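PDB 3PET: putative adhesin from Bacteroides fragilis NCTC 9343, which is of unproven function but is a putative lipoprotein adhesin with a right-handed beta-helix fold, which probably takes part in cell adhesion. Local coordinates for residues 16-21 against 40-45; 33-38 against 84-89. All blocks are in the same frame, centred on the assembly; numbering follows the deposited sequence.

Interaction 1 (16-21 against 40-45); sequences YKVKEF and GKTDLQ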
# COMPACT_ATOMS: atom_id res chain seq x y z
N TYR A 16 -23.12 -6.13 22.87
CA TYR A 16 -23.75 -4.83 22.69
C TYR A 16 -25.04 -5.03 21.91
O TYR A 16 -25.03 -5.44 20.73
CB TYR A 16 -22.82 -3.83 21.96
CG TYR A 16 -21.40 -3.74 22.50
CD1 TYR A 16 -20.47 -4.74 22.23
CD2 TYR A 16 -20.97 -2.63 23.21
CE1 TYR A 16 -19.17 -4.67 22.72
CE2 TYR A 16 -19.66 -2.53 23.69
CZ TYR A 16 -18.75 -3.54 23.41
OH TYR A 16 -17.44 -3.49 23.87
N LYS A 17 -26.16 -4.77 22.57
CA LYS A 17 -27.47 -4.89 21.93
C LYS A 17 -27.72 -3.61 21.16
O LYS A 17 -28.32 -2.66 21.66
CB LYS A 17 -28.57 -5.18 22.98
N VAL A 18 -27.16 -3.55 19.96
CA VAL A 18 -27.22 -2.38 19.08
C VAL A 18 -28.51 -2.41 18.24
O VAL A 18 -29.09 -3.48 18.02
CB VAL A 18 -25.95 -2.32 18.19
CG1 VAL A 18 -24.70 -2.08 19.02
CG2 VAL A 18 -25.79 -3.58 17.34
N LYS A 19 -28.92 -1.24 17.75
CA LYS A 19 -30.03 -1.07 16.82
C LYS A 19 -29.63 -1.71 15.49
O LYS A 19 -28.43 -1.85 15.23
CB LYS A 19 -30.31 0.43 16.59
CG LYS A 19 -31.11 1.10 17.69
CD LYS A 19 -31.69 2.40 17.16
CE LYS A 19 -32.05 3.37 18.24
NZ LYS A 19 -32.19 4.74 17.70
N GLU A 20 -30.60 -2.05 14.63
CA GLU A 20 -30.24 -2.65 13.35
C GLU A 20 -29.51 -1.62 12.46
O GLU A 20 -29.80 -0.42 12.50
CB GLU A 20 -31.45 -3.26 12.64
CG GLU A 20 -31.04 -4.04 11.39
CD GLU A 20 -32.16 -4.79 10.69
OE1 GLU A 20 -33.21 -5.02 11.32
OE2 GLU A 20 -31.97 -5.17 9.51
N PHE A 21 -28.52 -2.11 11.71
CA PHE A 21 -27.68 -1.34 10.80
C PHE A 21 -27.48 -2.16 9.53
O PHE A 21 -27.63 -3.39 9.57
CB PHE A 21 -26.31 -1.01 11.47
CG PHE A 21 -25.57 -2.23 11.95
CD1 PHE A 21 -24.79 -2.98 11.07
CD2 PHE A 21 -25.72 -2.69 13.26
CE1 PHE A 21 -24.17 -4.16 11.50
CE2 PHE A 21 -25.09 -3.87 13.68
CZ PHE A 21 -24.32 -4.59 12.80
N GLY A 40 -33.23 -12.99 11.55
CA GLY A 40 -33.59 -11.58 11.70
C GLY A 40 -32.91 -10.81 12.82
O GLY A 40 -33.34 -9.71 13.17
N LYS A 41 -31.83 -11.36 13.39
CA LYS A 41 -31.16 -10.73 14.53
C LYS A 41 -29.99 -9.82 14.17
O LYS A 41 -29.30 -10.04 13.19
CB LYS A 41 -30.68 -11.82 15.49
CG LYS A 41 -31.85 -12.45 16.25
CD LYS A 41 -31.40 -13.38 17.36
CE LYS A 41 -32.57 -14.05 18.06
NZ LYS A 41 -33.67 -13.11 18.42
N THR A 42 -29.79 -8.78 14.99
CA THR A 42 -28.66 -7.85 14.91
C THR A 42 -27.86 -8.02 16.20
O THR A 42 -28.44 -8.04 17.27
CB THR A 42 -29.10 -6.40 14.65
OG1 THR A 42 -29.74 -6.36 13.39
CG2 THR A 42 -27.93 -5.42 14.63
N ASP A 43 -26.54 -8.20 16.09
CA ASP A 43 -25.73 -8.38 17.29
C ASP A 43 -24.28 -7.95 17.07
O ASP A 43 -23.77 -7.97 15.95
CB ASP A 43 -25.79 -9.85 17.78
CG ASP A 43 -25.25 -10.04 19.19
OD1 ASP A 43 -25.66 -9.25 20.10
OD2 ASP A 43 -24.33 -10.87 19.36
N LEU A 44 -23.65 -7.51 18.16
CA LEU A 44 -22.26 -7.12 18.19
C LEU A 44 -21.64 -7.70 19.42
O LEU A 44 -22.12 -7.45 20.54
CB LEU A 44 -22.08 -5.59 18.16
CG LEU A 44 -20.63 -5.09 18.37
CD1 LEU A 44 -19.72 -5.45 17.17
CD2 LEU A 44 -20.60 -3.62 18.65
N GLN A 45 -20.57 -8.50 19.22
CA GLN A 45 -19.80 -9.06 20.32
C GLN A 45 -18.36 -8.73 20.14
O GLN A 45 -17.83 -8.83 19.02
CB GLN A 45 -19.97 -10.57 20.48
CG GLN A 45 -21.42 -10.99 20.62
CD GLN A 45 -21.60 -12.43 21.00
OE1 GLN A 45 -20.78 -13.31 20.68
NE2 GLN A 45 -22.71 -12.69 21.67
O HOH W 1 -29.23 -5.95 18.92
O HOH W 2 -32.35 -7.13 13.40
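Tyr16 N donates an almost straight backbone hydrogen bond to Leu44 O (2.9 Å, 178°), and beyond it the chain of 16-21 turns away through an inverse gamma turn centred on Lys17. A water then joins the two backbones, donating to both Val18 O and Thr42 O. The Tyr16 ring meets Leu44 obliquely. Its CD1 lies 3.8 Å from Leu44 CD2, and Leu44 O sits at the ring edge, in plane.

The contact belongs to the N-terminal end of the right-handed beta-helix. Here strand 11-16 runs antiparallel to strand 43-47, and the loop after it passes over the side chain of Thr42. That threonine is split in use. Its methyl CG2, anti to the backbone N, reaches inward to 3.4 Å from Phe21 CE2 and 3.9 Å from Val18 CG2. Its hydroxyl OG1 lies against the aliphatic part of Glu20, 3.3 Å from CG. A second water bonds to Thr42 OG1 (2.7 Å) and donates to Gly40 O, with a weak bond to Glu20 OE1. Val18 CG2 also approaches Leu44 CB at 4.3 Å. Val58 of strand 56-61 touches the side chains of Tyr16, Val18 and Leu44.

Interaction 2 (33-38 against 84-89); sequences YYTQST and TITSPT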
# COMPACT_ATOMS: atom_id res chain seq x y z
N TYR A 33 -15.28 -10.28 12.04
CA TYR A 33 -15.96 -11.39 11.38
C TYR A 33 -17.43 -11.02 11.26
O TYR A 33 -18.13 -10.91 12.27
CB TYR A 33 -15.76 -12.72 12.16
CG TYR A 33 -14.32 -13.19 12.18
CD1 TYR A 33 -13.42 -12.71 13.14
CD2 TYR A 33 -13.83 -14.04 11.19
CE1 TYR A 33 -12.08 -13.11 13.13
CE2 TYR A 33 -12.50 -14.46 11.19
CZ TYR A 33 -11.63 -13.99 12.15
OH TYR A 33 -10.32 -14.42 12.13
N TYR A 34 -17.89 -10.79 10.03
CA TYR A 34 -19.28 -10.46 9.80
C TYR A 34 -20.04 -11.72 9.34
O TYR A 34 -19.54 -12.48 8.51
CB TYR A 34 -19.45 -9.30 8.78
CG TYR A 34 -20.89 -9.07 8.40
CD1 TYR A 34 -21.74 -8.31 9.20
CD2 TYR A 34 -21.44 -9.69 7.27
CE1 TYR A 34 -23.09 -8.15 8.89
CE2 TYR A 34 -22.80 -9.55 6.96
CZ TYR A 34 -23.62 -8.79 7.78
OH TYR A 34 -24.95 -8.67 7.48
N THR A 35 -21.24 -11.90 9.87
CA THR A 35 -22.17 -12.96 9.52
C THR A 35 -23.51 -12.33 9.14
O THR A 35 -24.01 -11.48 9.88
CB THR A 35 -22.35 -13.97 10.68
OG1 THR A 35 -21.08 -14.52 11.04
CG2 THR A 35 -23.33 -15.13 10.31
N GLN A 36 -24.09 -12.75 8.01
CA GLN A 36 -25.42 -12.30 7.66
C GLN A 36 -26.39 -13.20 8.42
O GLN A 36 -26.36 -14.41 8.22
CB GLN A 36 -25.64 -12.34 6.14
CG GLN A 36 -27.07 -11.96 5.74
CD GLN A 36 -27.23 -11.86 4.25
OE1 GLN A 36 -26.68 -12.65 3.48
NE2 GLN A 36 -28.05 -10.91 3.81
N SER A 37 -27.20 -12.62 9.32
CA SER A 37 -28.13 -13.42 10.13
C SER A 37 -29.24 -14.01 9.27
O SER A 37 -29.63 -13.43 8.25
CB SER A 37 -28.72 -12.63 11.28
OG SER A 37 -29.54 -11.56 10.85
N THR A 38 -29.71 -15.20 9.67
CA THR A 38 -30.78 -15.91 8.96
C THR A 38 -32.01 -15.98 9.87
O THR A 38 -32.99 -16.58 9.49
CB THR A 38 -30.32 -17.31 8.50
OG1 THR A 38 -29.89 -18.04 9.65
CG2 THR A 38 -29.20 -17.25 7.48
N THR A 84 -17.08 -9.66 16.46
CA THR A 84 -18.05 -10.49 15.77
C THR A 84 -19.30 -9.65 15.55
O THR A 84 -19.90 -9.14 16.50
CB THR A 84 -18.28 -11.78 16.57
OG1 THR A 84 -17.06 -12.52 16.52
CG2 THR A 84 -19.40 -12.65 16.00
N ILE A 85 -19.66 -9.48 14.26
CA ILE A 85 -20.79 -8.63 13.88
C ILE A 85 -21.83 -9.46 13.08
O ILE A 85 -21.46 -10.27 12.23
CB ILE A 85 -20.29 -7.42 13.04
CG1 ILE A 85 -19.11 -6.67 13.72
CG2 ILE A 85 -21.45 -6.44 12.72
CD1 ILE A 85 -18.56 -5.39 12.93
N THR A 86 -23.11 -9.25 13.37
CA THR A 86 -24.16 -9.91 12.61
C THR A 86 -25.34 -8.98 12.46
O THR A 86 -25.70 -8.25 13.38
CB THR A 86 -24.55 -11.33 13.12
OG1 THR A 86 -25.55 -11.88 12.24
CG2 THR A 86 -25.04 -11.36 14.53
N SER A 87 -25.93 -9.01 11.26
CA SER A 87 -27.12 -8.24 10.92
C SER A 87 -27.87 -8.94 9.77
O SER A 87 -27.24 -9.71 9.04
CB SER A 87 -26.74 -6.81 10.53
OG SER A 87 -26.06 -6.79 9.28
N PRO A 88 -29.18 -8.68 9.57
CA PRO A 88 -29.89 -9.32 8.44
C PRO A 88 -29.39 -8.86 7.06
O PRO A 88 -29.45 -9.63 6.10
CB PRO A 88 -31.35 -8.90 8.67
CG PRO A 88 -31.43 -8.61 10.15
CD PRO A 88 -30.12 -7.89 10.39
N THR A 89 -28.92 -7.59 6.94
CA THR A 89 -28.46 -7.04 5.67
C THR A 89 -27.15 -6.28 5.83
O THR A 89 -26.86 -5.77 6.91
CB THR A 89 -29.52 -6.10 5.02
OG1 THR A 89 -29.67 -4.92 5.80
CG2 THR A 89 -30.87 -6.78 4.75
O HOH W 3 -31.08 -11.78 5.90
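Tyr34 OH donates to Ser87 OG at 2.8 Å, and Ser87 OG in turn donates to Thr89 O at 2.7 Å. These two bonds tie the tyrosine to the residues that follow strand 82-87. Thr35 O has two donors: Thr86 OG1 at 2.8 Å, from above the carbonyl plane, and a weak bond from Ser87 N. The Thr86 hydroxyl is anti to its own backbone N (chi1 -178°), which turns it to the neighbouring strand. Gln36 is extended, and its NE2 donates to Pro88 O at 3.0 Å, with the acceptor close to the amide plane. Its OE1 accepts from Thr108 N, so both ends of the amide are held. Backbone bonds complete the ladder: Ile85 N to Tyr33 O, Thr35 N to Ile85 O, and Ser37 N to Ser87 O. A water donates to Ser37 O and Pro88 O and bridges the chains past the strand ends.

The Tyr34 ring lies along the Ile85 and Ser87 side of the sheet. Ile85 CG2 is at its edge, 4.0 Å from CD1, and Ser87 OG is also at the edge. Ile24 touches both Tyr34 and Ile85. On the other face, Tyr33 stacks with His102.

The strands run parallel in register, 20° apart, with Tyr34 and Ile85 side by side on the inner face, crossing at about a right angle. Parallel, in-register ladders between neighbouring strands are characteristic of a right-handed beta-helix; here 82-87 adds to the stack on the side of 31-36 away from 101-103.

Overall arrangement
Interactions 1 and 2 have centres 9 Å apart and meet along strand 82-87. This strand pairs antiparallel with 43-47 on one side and parallel with 31-36 on the other. Two probable backbone hydrogen bonds, both 2.8 Å, join the contacts: Gln45 O to Thr84 N and Asp43 N to Thr86 O. Pro88 CD packs 3.4 Å from Thr42 OG1 and 3.4 Å from Glu20 OE2. Inside, Ile85 touches Phe21 and Leu44. In the strand order 11-16, 43-47, 82-87, 31-36, interaction 1 takes the outer pair and interaction 2 the next pair inward. The side chains of Tyr16 and Tyr33 each lie about 4 Å from a bound tetraethylene glycol, probably from the crystallisation liquor.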